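Local structure of enolase (alpha proteobacterium BAL199, 3UGV) at residues E76-K81 / S325-P330; N164-K169 / K191-R196; L195-D200 / E207-V212; I275-Y280 / F301-G306. The protein probably catalyses a magnesium-dependent reaction that starts by removing the proton next to a substrate carboxylate, as in other members of the enolase superfamily. All blocks are in the same frame, centred on the assembly; numbering follows the deposited sequence.

Contact 1: E76-K81 / S325-P330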
loop_
_atom_site.group_PDB
_atom_site.type_symbol
_atom_site.label_atom_id
_atom_site.label_comp_id
_atom_site.label_asym_id
_atom_site.label_seq_id
_atom_site.Cartn_x
_atom_site.Cartn_y
_atom_site.Cartn_z
ATOM N N GLU F 76 -39.520 10.028 -0.147
ATOM C CA GLU F 76 -39.653 10.013 -1.596
ATOM C C GLU F 76 -38.980 8.762 -2.129
ATOM O O GLU F 76 -37.808 8.799 -2.509
ATOM C CB GLU F 76 -38.995 11.248 -2.206
ATOM C CG GLU F 76 -39.397 12.534 -1.529
ATOM C CD GLU F 76 -38.822 13.750 -2.209
ATOM O OE1 GLU F 76 -39.383 14.169 -3.248
ATOM O OE2 GLU F 76 -37.808 14.281 -1.707
ATOM N N PRO F 77 -39.727 7.651 -2.169
ATOM C CA PRO F 77 -39.183 6.317 -2.459
ATOM C C PRO F 77 -39.061 5.928 -3.943
ATOM O O PRO F 77 -38.666 4.789 -4.209
ATOM C CB PRO F 77 -40.168 5.391 -1.751
ATOM C CG PRO F 77 -41.476 6.107 -1.885
ATOM C CD PRO F 77 -41.158 7.600 -1.829
ATOM N N TYR F 78 -39.387 6.824 -4.870
ATOM C CA TYR F 78 -39.132 6.585 -6.299
ATOM C C TYR F 78 -40.114 5.636 -6.985
ATOM O O TYR F 78 -40.743 5.993 -7.978
ATOM C CB TYR F 78 -37.733 6.019 -6.496
ATOM C CG TYR F 78 -36.628 7.031 -6.563
ATOM C CD1 TYR F 78 -36.261 7.585 -7.778
ATOM C CD2 TYR F 78 -35.922 7.409 -5.420
ATOM C CE1 TYR F 78 -35.240 8.505 -7.860
ATOM C CE2 TYR F 78 -34.887 8.335 -5.488
ATOM C CZ TYR F 78 -34.553 8.877 -6.719
ATOM O OH TYR F 78 -33.537 9.796 -6.842
ATOM N N VAL F 79 -40.213 4.413 -6.474
ATOM C CA VAL F 79 -41.055 3.399 -7.090
ATOM C C VAL F 79 -42.353 3.261 -6.315
ATOM O O VAL F 79 -42.346 2.830 -5.160
ATOM C CB VAL F 79 -40.340 2.026 -7.202
ATOM C CG1 VAL F 79 -39.045 2.176 -7.951
ATOM C CG2 VAL F 79 -40.043 1.465 -5.852
ATOM N N PRO F 80 -43.473 3.642 -6.952
ATOM C CA PRO F 80 -44.807 3.653 -6.334
ATOM C C PRO F 80 -45.151 2.337 -5.640
ATOM O O PRO F 80 -45.581 2.347 -4.485
ATOM C CB PRO F 80 -45.739 3.891 -7.528
ATOM C CG PRO F 80 -44.897 4.686 -8.495
ATOM C CD PRO F 80 -43.507 4.105 -8.354
ATOM N N LYS F 81 -44.951 1.220 -6.329
ATOM C CA LYS F 81 -45.275 -0.087 -5.762
ATOM C C LYS F 81 -44.525 -0.386 -4.459
ATOM O O LYS F 81 -44.974 -1.196 -3.655
ATOM C CB LYS F 81 -45.055 -1.205 -6.790
ATOM C CG LYS F 81 -46.180 -1.298 -7.822
ATOM C CD LYS F 81 -46.124 -2.588 -8.641
ATOM C CE LYS F 81 -47.383 -2.764 -9.496
ATOM N NZ LYS F 81 -47.478 -4.122 -10.113
ATOM N N SER F 325 -22.886 17.572 -0.311
ATOM C CA SER F 325 -24.103 18.191 -0.841
ATOM C C SER F 325 -25.279 17.302 -0.483
ATOM O O SER F 325 -25.089 16.233 0.091
ATOM C CB SER F 325 -24.012 18.365 -2.366
ATOM O OG SER F 325 -23.034 19.335 -2.733
ATOM N N THR F 326 -26.493 17.727 -0.811
ATOM C CA THR F 326 -27.672 16.935 -0.475
ATOM C C THR F 326 -28.275 16.245 -1.682
ATOM O O THR F 326 -27.935 16.533 -2.819
ATOM C CB THR F 326 -28.793 17.782 0.164
ATOM O OG1 THR F 326 -29.214 18.798 -0.761
ATOM C CG2 THR F 326 -28.318 18.423 1.459
ATOM N N HIS F 327 -29.183 15.322 -1.414
ATOM C CA HIS F 327 -29.979 14.725 -2.465
ATOM C C HIS F 327 -31.420 14.584 -2.010
ATOM O O HIS F 327 -31.696 13.940 -0.997
ATOM C CB HIS F 327 -29.446 13.362 -2.847
ATOM C CG HIS F 327 -30.252 12.695 -3.910
ATOM N ND1 HIS F 327 -31.088 11.629 -3.654
ATOM C CD2 HIS F 327 -30.361 12.953 -5.236
ATOM C CE1 HIS F 327 -31.662 11.246 -4.780
ATOM N NE2 HIS F 327 -31.247 12.040 -5.752
ATOM N N LEU F 328 -32.322 15.193 -2.773
ATOM C CA LEU F 328 -33.738 15.273 -2.433
ATOM C C LEU F 328 -33.980 15.943 -1.064
ATOM O O LEU F 328 -33.050 16.489 -0.443
ATOM C CB LEU F 328 -34.389 13.890 -2.533
ATOM C CG LEU F 328 -34.330 13.240 -3.924
ATOM C CD1 LEU F 328 -34.943 11.836 -3.927
ATOM C CD2 LEU F 328 -35.019 14.128 -4.960
ATOM N N TYR F 329 -35.234 15.925 -0.620
ATOM C CA TYR F 329 -35.618 16.446 0.695
ATOM C C TYR F 329 -35.053 17.824 0.989
ATOM O O TYR F 329 -34.309 17.997 1.949
ATOM C CB TYR F 329 -35.193 15.477 1.801
ATOM C CG TYR F 329 -35.587 14.051 1.516
ATOM C CD1 TYR F 329 -36.810 13.560 1.937
ATOM C CD2 TYR F 329 -34.741 13.205 0.814
ATOM C CE1 TYR F 329 -37.187 12.261 1.674
ATOM C CE2 TYR F 329 -35.109 11.897 0.537
ATOM C CZ TYR F 329 -36.339 11.432 0.971
ATOM O OH TYR F 329 -36.721 10.135 0.718
ATOM N N PRO F 330 -35.427 18.816 0.176
ATOM C CA PRO F 330 -34.840 20.156 0.264
ATOM C C PRO F 330 -35.063 20.780 1.634
ATOM O O PRO F 330 -34.197 21.516 2.118
ATOM C CB PRO F 330 -35.583 20.945 -0.825
ATOM C CG PRO F 330 -36.076 19.917 -1.753
ATOM C CD PRO F 330 -36.378 18.701 -0.935
#

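Contact 2: N164-K169 / K191-R196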
loop_
_atom_site.group_PDB
_atom_site.type_symbol
_atom_site.label_atom_id
_atom_site.label_comp_id
_atom_site.label_asym_id
_atom_site.label_seq_id
_atom_site.Cartn_x
_atom_site.Cartn_y
_atom_site.Cartn_z
ATOM N N ASN F 164 -34.881 20.392 -11.164
ATOM C CA ASN F 164 -36.238 20.115 -11.642
ATOM C C ASN F 164 -36.333 19.383 -12.987
ATOM O O ASN F 164 -37.305 18.668 -13.228
ATOM C CB ASN F 164 -37.058 21.392 -11.735
ATOM C CG ASN F 164 -37.897 21.649 -10.500
ATOM O OD1 ASN F 164 -38.119 20.760 -9.668
ATOM N ND2 ASN F 164 -38.387 22.878 -10.384
ATOM N N GLY F 165 -35.350 19.569 -13.868
ATOM C CA GLY F 165 -35.460 19.026 -15.216
ATOM C C GLY F 165 -34.171 18.847 -16.004
ATOM O O GLY F 165 -33.211 18.265 -15.516
ATOM N N LEU F 166 -34.154 19.350 -17.235
ATOM C CA LEU F 166 -33.047 19.101 -18.157
ATOM C C LEU F 166 -32.827 17.596 -18.336
ATOM O O LEU F 166 -31.691 17.094 -18.253
ATOM C CB LEU F 166 -31.765 19.801 -17.694
ATOM C CG LEU F 166 -31.939 21.293 -17.371
ATOM C CD1 LEU F 166 -30.600 21.956 -17.075
ATOM C CD2 LEU F 166 -32.635 22.001 -18.529
ATOM N N TRP F 167 -33.930 16.888 -18.581
ATOM C CA TRP F 167 -33.896 15.450 -18.845
ATOM C C TRP F 167 -33.457 15.218 -20.287
ATOM O O TRP F 167 -33.010 16.154 -20.941
ATOM C CB TRP F 167 -35.251 14.802 -18.542
ATOM C CG TRP F 167 -35.511 14.735 -17.073
ATOM C CD1 TRP F 167 -36.373 15.508 -16.347
ATOM C CD2 TRP F 167 -34.860 13.872 -16.138
ATOM N NE1 TRP F 167 -36.304 15.167 -15.018
ATOM C CE2 TRP F 167 -35.383 14.165 -14.867
ATOM C CE3 TRP F 167 -33.890 12.871 -16.258
ATOM C CZ2 TRP F 167 -34.975 13.485 -13.724
ATOM C CZ3 TRP F 167 -33.482 12.209 -15.128
ATOM C CH2 TRP F 167 -34.022 12.519 -13.873
ATOM N N LEU F 168 -33.569 13.984 -20.778
ATOM C CA LEU F 168 -32.927 13.614 -22.050
ATOM C C LEU F 168 -33.714 13.984 -23.306
ATOM O O LEU F 168 -33.884 13.162 -24.203
ATOM C CB LEU F 168 -32.528 12.126 -22.065
ATOM C CG LEU F 168 -31.548 11.724 -20.941
ATOM C CD1 LEU F 168 -30.884 10.356 -21.176
ATOM C CD2 LEU F 168 -30.480 12.795 -20.743
ATOM N N LYS F 169 -34.174 15.232 -23.364
ATOM C CA LYS F 169 -34.851 15.772 -24.542
ATOM C C LYS F 169 -33.835 16.366 -25.514
ATOM O O LYS F 169 -32.628 16.202 -25.339
ATOM C CB LYS F 169 -35.879 16.819 -24.119
ATOM C CG LYS F 169 -36.935 16.260 -23.154
ATOM C CD LYS F 169 -37.975 17.300 -22.786
ATOM C CE LYS F 169 -37.340 18.476 -22.056
ATOM N NZ LYS F 169 -38.331 19.559 -21.773
ATOM N N LYS F 191 -27.613 29.544 -9.396
ATOM C CA LYS F 191 -26.236 29.629 -9.871
ATOM C C LYS F 191 -25.755 28.287 -10.417
ATOM O O LYS F 191 -24.613 28.165 -10.873
ATOM C CB LYS F 191 -25.313 30.109 -8.758
ATOM C CG LYS F 191 -25.684 31.459 -8.141
ATOM C CD LYS F 191 -24.857 31.665 -6.845
ATOM C CE LYS F 191 -24.847 33.108 -6.330
ATOM N NZ LYS F 191 -26.159 33.604 -5.823
ATOM N N GLY F 192 -26.624 27.281 -10.364
ATOM C CA GLY F 192 -26.286 25.974 -10.895
ATOM C C GLY F 192 -27.535 25.215 -11.302
ATOM O O GLY F 192 -28.604 25.417 -10.741
ATOM N N LEU F 193 -27.390 24.346 -12.292
ATOM C CA LEU F 193 -28.498 23.564 -12.833
ATOM C C LEU F 193 -27.995 22.132 -12.907
ATOM O O LEU F 193 -26.837 21.918 -13.244
ATOM C CB LEU F 193 -28.828 24.042 -14.257
ATOM C CG LEU F 193 -29.292 25.489 -14.418
ATOM C CD1 LEU F 193 -29.445 25.835 -15.881
ATOM C CD2 LEU F 193 -30.615 25.696 -13.697
ATOM N N LYS F 194 -28.832 21.150 -12.597
ATOM C CA LYS F 194 -28.465 19.773 -12.912
ATOM C C LYS F 194 -28.845 19.420 -14.344
ATOM O O LYS F 194 -29.994 19.563 -14.749
ATOM C CB LYS F 194 -29.097 18.765 -11.952
ATOM C CG LYS F 194 -28.757 17.319 -12.346
ATOM C CD LYS F 194 -28.882 16.382 -11.185
ATOM C CE LYS F 194 -27.687 16.503 -10.273
ATOM N NZ LYS F 194 -27.966 15.801 -8.997
ATOM N N LEU F 195 -27.871 18.926 -15.096
ATOM C CA LEU F 195 -28.082 18.541 -16.480
ATOM C C LEU F 195 -27.939 17.015 -16.614
ATOM O O LEU F 195 -26.908 16.449 -16.253
ATOM C CB LEU F 195 -27.064 19.270 -17.368
ATOM C CG LEU F 195 -27.061 18.933 -18.850
ATOM C CD1 LEU F 195 -28.371 19.377 -19.445
ATOM C CD2 LEU F 195 -25.894 19.585 -19.557
ATOM N N ARG F 196 -28.971 16.342 -17.118
ATOM C CA ARG F 196 -28.877 14.893 -17.279
ATOM C C ARG F 196 -28.227 14.527 -18.611
ATOM O O ARG F 196 -28.474 15.162 -19.640
ATOM C CB ARG F 196 -30.242 14.217 -17.145
ATOM C CG ARG F 196 -30.692 13.973 -15.705
ATOM C CD ARG F 196 -31.303 15.206 -15.026
ATOM N NE ARG F 196 -31.611 14.938 -13.618
ATOM C CZ ARG F 196 -32.398 15.695 -12.854
ATOM N NH1 ARG F 196 -32.967 16.778 -13.367
ATOM N NH2 ARG F 196 -32.625 15.370 -11.576
HETATM O O HOH W 1 -32.473 20.511 -13.586
HETATM O O HOH W 2 -30.342 16.854 -20.831
#

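Contact 3: L195-D200 / E207-V212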
loop_
_atom_site.group_PDB
_atom_site.type_symbol
_atom_site.label_atom_id
_atom_site.label_comp_id
_atom_site.label_asym_id
_atom_site.label_seq_id
_atom_site.Cartn_x
_atom_site.Cartn_y
_atom_site.Cartn_z
ATOM N N LEU F 195 -27.871 18.926 -15.096
ATOM C CA LEU F 195 -28.082 18.541 -16.480
ATOM C C LEU F 195 -27.939 17.015 -16.614
ATOM O O LEU F 195 -26.908 16.449 -16.253
ATOM C CB LEU F 195 -27.064 19.270 -17.368
ATOM C CG LEU F 195 -27.061 18.933 -18.850
ATOM C CD1 LEU F 195 -28.371 19.377 -19.445
ATOM C CD2 LEU F 195 -25.894 19.585 -19.557
ATOM N N ARG F 196 -28.971 16.342 -17.118
ATOM C CA ARG F 196 -28.877 14.893 -17.279
ATOM C C ARG F 196 -28.227 14.527 -18.611
ATOM O O ARG F 196 -28.474 15.162 -19.640
ATOM C CB ARG F 196 -30.242 14.217 -17.145
ATOM C CG ARG F 196 -30.692 13.973 -15.705
ATOM C CD ARG F 196 -31.303 15.206 -15.026
ATOM N NE ARG F 196 -31.611 14.938 -13.618
ATOM C CZ ARG F 196 -32.398 15.695 -12.854
ATOM N NH1 ARG F 196 -32.967 16.778 -13.367
ATOM N NH2 ARG F 196 -32.625 15.370 -11.576
ATOM N N MET F 197 -27.378 13.509 -18.577
ATOM C CA MET F 197 -26.716 13.016 -19.780
ATOM C C MET F 197 -26.904 11.504 -19.918
ATOM O O MET F 197 -27.331 10.819 -18.981
ATOM C CB MET F 197 -25.224 13.355 -19.760
ATOM C CG MET F 197 -24.907 14.855 -19.970
ATOM S SD MET F 197 -23.189 15.105 -20.515
ATOM C CE MET F 197 -23.135 16.876 -20.761
ATOM N N GLY F 198 -26.586 10.988 -21.094
ATOM C CA GLY F 198 -26.736 9.573 -21.363
ATOM C C GLY F 198 -27.549 9.278 -22.612
ATOM O O GLY F 198 -28.177 8.229 -22.710
ATOM N N ARG F 199 -27.549 10.203 -23.569
ATOM C CA ARG F 199 -28.205 9.945 -24.841
ATOM C C ARG F 199 -27.505 8.804 -25.574
ATOM O O ARG F 199 -26.391 8.431 -25.224
ATOM C CB ARG F 199 -28.224 11.213 -25.686
ATOM C CG ARG F 199 -29.251 12.209 -25.185
ATOM C CD ARG F 199 -28.956 13.612 -25.663
ATOM N NE ARG F 199 -29.856 14.586 -25.049
ATOM C CZ ARG F 199 -29.639 15.188 -23.882
ATOM N NH1 ARG F 199 -28.546 14.920 -23.178
ATOM N NH2 ARG F 199 -30.520 16.061 -23.411
ATOM N N ASP F 200 -28.163 8.237 -26.577
ATOM C CA ASP F 200 -27.540 7.207 -27.405
ATOM C C ASP F 200 -26.291 7.725 -28.094
ATOM O O ASP F 200 -25.282 7.029 -28.169
ATOM C CB ASP F 200 -28.522 6.683 -28.451
ATOM C CG ASP F 200 -29.609 5.821 -27.841
ATOM O OD1 ASP F 200 -29.265 4.905 -27.063
ATOM O OD2 ASP F 200 -30.802 6.064 -28.130
ATOM N N GLU F 207 -23.605 18.531 -27.188
ATOM C CA GLU F 207 -24.380 19.525 -27.906
ATOM C C GLU F 207 -25.366 20.189 -26.951
ATOM O O GLU F 207 -25.528 21.413 -26.957
ATOM C CB GLU F 207 -25.127 18.828 -29.035
ATOM C CG GLU F 207 -25.666 19.716 -30.115
ATOM C CD GLU F 207 -26.456 18.915 -31.140
ATOM O OE1 GLU F 207 -25.958 17.848 -31.578
ATOM O OE2 GLU F 207 -27.583 19.340 -31.484
ATOM N N THR F 208 -26.015 19.374 -26.121
ATOM C CA THR F 208 -26.937 19.886 -25.114
ATOM C C THR F 208 -26.267 20.821 -24.094
ATOM O O THR F 208 -26.783 21.899 -23.806
ATOM C CB THR F 208 -27.645 18.744 -24.399
ATOM O OG1 THR F 208 -28.388 17.987 -25.355
ATOM C CG2 THR F 208 -28.602 19.285 -23.357
ATOM N N ALA F 209 -25.124 20.402 -23.551
ATOM C CA ALA F 209 -24.350 21.241 -22.647
ATOM C C ALA F 209 -24.048 22.606 -23.284
ATOM O O ALA F 209 -24.262 23.662 -22.665
ATOM C CB ALA F 209 -23.042 20.527 -22.243
ATOM N N GLU F 210 -23.556 22.583 -24.523
ATOM C CA GLU F 210 -23.193 23.818 -25.229
ATOM C C GLU F 210 -24.419 24.693 -25.436
ATOM O O GLU F 210 -24.350 25.896 -25.255
ATOM C CB GLU F 210 -22.515 23.521 -26.572
ATOM C CG GLU F 210 -21.214 22.692 -26.482
ATOM C CD GLU F 210 -20.040 23.449 -25.846
ATOM O OE1 GLU F 210 -20.251 24.560 -25.307
ATOM O OE2 GLU F 210 -18.897 22.928 -25.891
ATOM N N ALA F 211 -25.549 24.082 -25.780
ATOM C CA ALA F 211 -26.792 24.829 -25.984
ATOM C C ALA F 211 -27.301 25.474 -24.690
ATOM O O ALA F 211 -27.781 26.612 -24.690
ATOM C CB ALA F 211 -27.859 23.924 -26.585
ATOM N N VAL F 212 -27.196 24.742 -23.585
ATOM C CA VAL F 212 -27.602 25.274 -22.290
ATOM C C VAL F 212 -26.763 26.496 -21.911
ATOM O O VAL F 212 -27.286 27.525 -21.500
ATOM C CB VAL F 212 -27.497 24.203 -21.172
ATOM C CG1 VAL F 212 -27.553 24.859 -19.815
ATOM C CG2 VAL F 212 -28.596 23.152 -21.315
#

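Contact 4: I275-Y280 / F301-G306. With MG (magnesium ion), chain B.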
loop_
_atom_site.group_PDB
_atom_site.type_symbol
_atom_site.label_atom_id
_atom_site.label_comp_id
_atom_site.label_asym_id
_atom_site.label_seq_id
_atom_site.Cartn_x
_atom_site.Cartn_y
_atom_site.Cartn_z
ATOM N N ILE F 275 -20.615 11.112 -6.110
ATOM C CA ILE F 275 -21.492 9.980 -5.832
ATOM C C ILE F 275 -22.040 10.152 -4.431
ATOM O O ILE F 275 -21.729 11.135 -3.748
ATOM C CB ILE F 275 -20.768 8.599 -5.894
ATOM C CG1 ILE F 275 -19.758 8.473 -4.759
ATOM C CG2 ILE F 275 -20.114 8.375 -7.256
ATOM C CD1 ILE F 275 -19.019 7.120 -4.739
ATOM N N GLY F 276 -22.853 9.207 -3.989
ATOM C CA GLY F 276 -23.312 9.256 -2.615
ATOM C C GLY F 276 -24.800 9.112 -2.409
ATOM O O GLY F 276 -25.220 8.677 -1.341
ATOM N N GLU F 277 -25.611 9.452 -3.406
ATOM C CA GLU F 277 -27.047 9.379 -3.180
ATOM C C GLU F 277 -27.489 7.958 -2.850
ATOM O O GLU F 277 -28.587 7.760 -2.376
ATOM C CB GLU F 277 -27.843 9.921 -4.358
ATOM C CG GLU F 277 -27.839 9.044 -5.590
ATOM C CD GLU F 277 -28.442 9.779 -6.772
ATOM O OE1 GLU F 277 -27.828 10.781 -7.207
ATOM O OE2 GLU F 277 -29.533 9.382 -7.243
ATOM N N ASN F 278 -26.627 6.979 -3.097
ATOM C CA ASN F 278 -26.946 5.574 -2.816
ATOM C C ASN F 278 -26.169 4.959 -1.652
ATOM O O ASN F 278 -26.189 3.741 -1.475
ATOM C CB ASN F 278 -26.739 4.721 -4.058
ATOM C CG ASN F 278 -27.892 4.836 -5.043
ATOM O OD1 ASN F 278 -28.972 4.273 -4.833
ATOM N ND2 ASN F 278 -27.665 5.565 -6.129
ATOM N N PHE F 279 -25.470 5.799 -0.884
ATOM C CA PHE F 279 -24.815 5.368 0.349
ATOM C C PHE F 279 -25.860 4.953 1.386
ATOM O O PHE F 279 -26.658 5.780 1.835
ATOM C CB PHE F 279 -24.020 6.520 0.967
ATOM C CG PHE F 279 -22.753 6.862 0.245
ATOM C CD1 PHE F 279 -22.190 5.986 -0.669
ATOM C CD2 PHE F 279 -22.111 8.066 0.502
ATOM C CE1 PHE F 279 -21.025 6.302 -1.307
ATOM C CE2 PHE F 279 -20.950 8.395 -0.148
ATOM C CZ PHE F 279 -20.397 7.505 -1.048
ATOM N N TYR F 280 -25.853 3.692 1.787
ATOM C CA TYR F 280 -26.721 3.264 2.883
ATOM C C TYR F 280 -25.986 3.333 4.223
ATOM O O TYR F 280 -25.429 2.341 4.687
ATOM C CB TYR F 280 -27.282 1.863 2.614
ATOM C CG TYR F 280 -28.384 1.883 1.582
ATOM C CD1 TYR F 280 -29.698 2.148 1.956
ATOM C CD2 TYR F 280 -28.107 1.672 0.226
ATOM C CE1 TYR F 280 -30.712 2.191 1.017
ATOM C CE2 TYR F 280 -29.110 1.726 -0.724
ATOM C CZ TYR F 280 -30.417 1.982 -0.321
ATOM O OH TYR F 280 -31.433 2.038 -1.250
ATOM N N PHE F 301 -31.440 11.341 2.103
ATOM C CA PHE F 301 -31.916 11.178 3.494
ATOM C C PHE F 301 -32.662 9.877 3.822
ATOM O O PHE F 301 -32.645 9.412 4.968
ATOM C CB PHE F 301 -32.714 12.408 3.950
ATOM C CG PHE F 301 -31.880 13.651 4.018
ATOM C CD1 PHE F 301 -31.113 13.925 5.141
ATOM C CD2 PHE F 301 -31.813 14.511 2.938
ATOM C CE1 PHE F 301 -30.317 15.048 5.196
ATOM C CE2 PHE F 301 -31.016 15.643 2.985
ATOM C CZ PHE F 301 -30.264 15.909 4.111
ATOM N N MET F 302 -33.322 9.281 2.839
ATOM C CA MET F 302 -33.957 8.003 3.114
ATOM C C MET F 302 -32.938 6.861 3.161
ATOM O O MET F 302 -33.214 5.814 3.746
ATOM C CB MET F 302 -35.080 7.699 2.127
ATOM C CG MET F 302 -34.620 7.050 0.860
ATOM S SD MET F 302 -36.001 6.545 -0.184
ATOM C CE MET F 302 -35.137 6.155 -1.708
ATOM N N ARG F 303 -31.755 7.076 2.582
ATOM C CA ARG F 303 -30.752 6.016 2.485
ATOM C C ARG F 303 -29.625 6.168 3.508
ATOM O O ARG F 303 -29.113 5.176 4.018
ATOM C CB ARG F 303 -30.156 5.945 1.075
ATOM C CG ARG F 303 -31.132 5.555 -0.024
ATOM C CD ARG F 303 -30.426 5.252 -1.361
ATOM N NE ARG F 303 -31.397 5.051 -2.437
ATOM C CZ ARG F 303 -31.730 5.972 -3.347
ATOM N NH1 ARG F 303 -31.158 7.170 -3.345
ATOM N NH2 ARG F 303 -32.642 5.701 -4.273
ATOM N N ILE F 304 -29.232 7.407 3.798
ATOM C CA ILE F 304 -28.133 7.636 4.723
ATOM C C ILE F 304 -28.522 7.397 6.187
ATOM O O ILE F 304 -27.653 7.233 7.045
ATOM C CB ILE F 304 -27.539 9.057 4.585
ATOM C CG1 ILE F 304 -26.143 9.121 5.223
ATOM C CG2 ILE F 304 -28.462 10.087 5.212
ATOM C CD1 ILE F 304 -25.018 8.647 4.303
ATOM N N GLY F 305 -29.824 7.403 6.472
ATOM C CA GLY F 305 -30.314 7.219 7.832
ATOM C C GLY F 305 -30.914 8.481 8.438
ATOM O O GLY F 305 -30.749 8.752 9.631
ATOM N N GLY F 306 -31.606 9.255 7.601
ATOM C CA GLY F 306 -32.313 10.441 8.041
ATOM C C GLY F 306 -31.406 11.518 8.594
ATOM O O GLY F 306 -30.271 11.676 8.148
HETATM MG MG MG B . -28.214 11.908 -9.054
HETATM O O HOH W 3 -29.875 10.778 -9.613
HETATM O O HOH W 4 -29.720 13.223 -8.408
HETATM O O HOH W 5 -27.096 10.249 -9.740
#

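Contact 1: E76-K81 / S325-P330
Where the N-terminal capping domain meets the barrel domain of this enolase-superfamily fold, Glu-76 and Tyr-329 grip each other with two hydrogen bonds. The backbone N of Glu-76 donates a hydrogen bond to Tyr-329 OH at 2.9 Å, nearly straight (167°), and the backbone N of Tyr-329, just ahead of helix 330-337, donates to Glu-76 OE2 at 3.2 Å. The two side chains run past one another in opposite directions. OE2 lies over the centre of the tyrosine ring, the carboxylate plane almost perpendicular to it at 87°. The other oxygen, OE1, accepts a hydrogen bond from Trp-56; together with the bond from Tyr-329 N to OE2, this probably fixes the rotation of the carboxylate.

Tyr-78 OH approaches the edge of the His-327 imidazole, 3.1 Å from CE1, while Tyr-78 CE2 rests 3.8 Å from Leu-328 CD1. Chi1 of His-327 (179°, CG anti to the backbone N) directs that edge to Tyr-78; ND1 is hydrogen-bonded to Asp-300. Phe-117 of the second subunit stacks on Tyr-78. The nearest atom of the His-327 side chain is about 4 Å from the magnesium, and a paired His-Asp beside the metal is characteristic of the active site in the mandelate racemase branch.

Contact 2: N164-K169 / K191-R196
Arg-196 lays its guanidinium flat on the six-membered ring of Trp-167, the two planes only 12° apart, in a stacked cation-pi contact with CZ 3.9 Å from the ring centroid. The aliphatic part joins in: CD sits over the same face in a CH-pi contact 3.7 Å from that centroid, and CG packs against CE3 and CZ3. A bend at chi2 (81°) folds the arginine chain over the indole. Lys-194 CD touches the opposite face of the guanidinium near its rim. The edge is used as well, NH1 donating to the carbonyl O of Gly-165 at 2.6 Å, on a lone pair and within the guanidinium plane, and also to Ser-163 O. The stack and these edge bonds together fix both the tilt and the rotation of the group.

Beside this, the backbone N of Arg-196 donates to Leu-166 O at 3.0 Å. Water 1 accepts from Gly-165 N and lies 2.9 Å from Lys-194 O; water 2 lies 2.8 Å from both Trp-167 O and Arg-196 O, its protons shared among several acceptors. Leu-166 points the other way from the indole: its CB meets Leu-195 CD1 at 3.8 Å, and its CD1 reaches Leu-193 CB at 3.9 Å, Leu-166 and Leu-193 crossing at about a right angle.

Lys-194 extends toward the metal site, where its NZ forms salt bridges with Glu-251 and Glu-347. The loop 164-169 thus runs beside barrel strand 192-196, which is bonded on one side to strand 221-225 and through Gly-192 to Asn-162; Trp-167 touches strand 30-47, while Leu-166 and Leu-193 pack against helix 171-183.

Contact 3: L195-D200 / E207-V212
Leu-195 spreads its two methyls over helix 202-216, CD1 on Thr-208 and Val-212, CD2 on Ala-209. With chi1 at 176° its CG stands opposite the backbone N, and chi2 of 65° turns the fork so that CD2 comes 3.8 Å from Ala-209 CA, whereas CD1 meets Thr-208 CG2 at 3.9 Å and, more loosely, Val-212 CG2. Met-197 reaches the same alanine by a different route. Its chain is extended beyond CG, which carries the terminal CE to 3.9 Å from Ala-209 CB.

This packing joins the first two elements of the beta-alpha-beta unit formed by strand 192-196, helix 202-216 and strand 221-225, a building block of the barrel domain. Val-224 of the last strand also touches Leu-195 and Met-197.

Arg-199 approaches Thr-208 differently, by its flat group. The chain is extended from CG to NE and crosses the threonine at about a right angle, bringing the guanidinium over OG1, which lies 3.4 Å from CZ and above the centre of the plane. The threonine hydroxyl is instead hydrogen-bonded to Val-204 O, its chi1 of -61° setting OG1 beside its own backbone N. Arg-199 NH1 forms a salt bridge with Asp-205, and NH2 donates to Lys-169 O.

Contact 4: I275-Y280 / F301-G306
Arg-303 reaches from the short, weakly bonded helix at about 301-304 into the loop that follows barrel strand 273-275, at the C-terminal end where enolase-superfamily barrels carry their metal ligands. Among the polar contacts, its NH1 donates to the carbonyl O of Glu-277 at 2.8 Å. The donor stands above the carbonyl plane, away from the lone pairs, and the bond is bent (144°). NH2 is hydrogen-bonded to Phe-117 O of the second subunit, so the guanidinium joins the metal loop to the subunit interface. Asn-278 runs alongside in the same direction and sets OD1 over the centre of one guanidinium face, 3.6 Å from CZ, while its ND2 is held by Glu-252. Met-302 CE lies against the opposite face, toward its rim. Tyr-280 CA makes a CA-H...O contact with Arg-303 O at 3.3 Å.

The apolar contacts use the stem of the arginine. Its chain, extended from CG to NE, crosses the Tyr-280 ring obliquely: CB lies over the face, 4.1 Å from the centroid, and Arg-303 CD comes 3.4 Å from Tyr-280 CZ. The tyrosine ring and guanidinium are nearly perpendicular, at 82°. Phe-279 CB meets Ile-304 CD1.

Metal coordination comes from Glu-277, in the type I turn from Gly-276 to Phe-279. Asp-225 and Glu-251 are the other protein ligands of the magnesium, and waters 3, 4 and 5 bind it too. With chi1 at 72°, CG of Glu-277 lies between its backbone N and carbonyl carbon; OE1 binds magnesium at 2.2 Å, and water 3 lies 2.8 Å from Glu-277 OE2, placed to donate to it.

From the N terminus, the loop after strand 71-75 opens contact 1, which closes only at 325-330 and spans 243 residues; the other three all fall within that span. Contact 2 brings 164-169 to strand 192-196, and contact 3 starts on the end of that strand, sharing Leu-195 and Arg-196 before closing on helix 202-216. Contact 4 follows in series, joining 275-280 to 301-306. Contacts 2 and 3 tie barrel strand 192-196 to the loop after strand 157-162 and to helix 202-216. Contacts 1 and 4 touch, with Tyr-329 against Phe-301 and Met-302; both reach the second subunit, linking the capping domain, the metal-bearing loops and the interface.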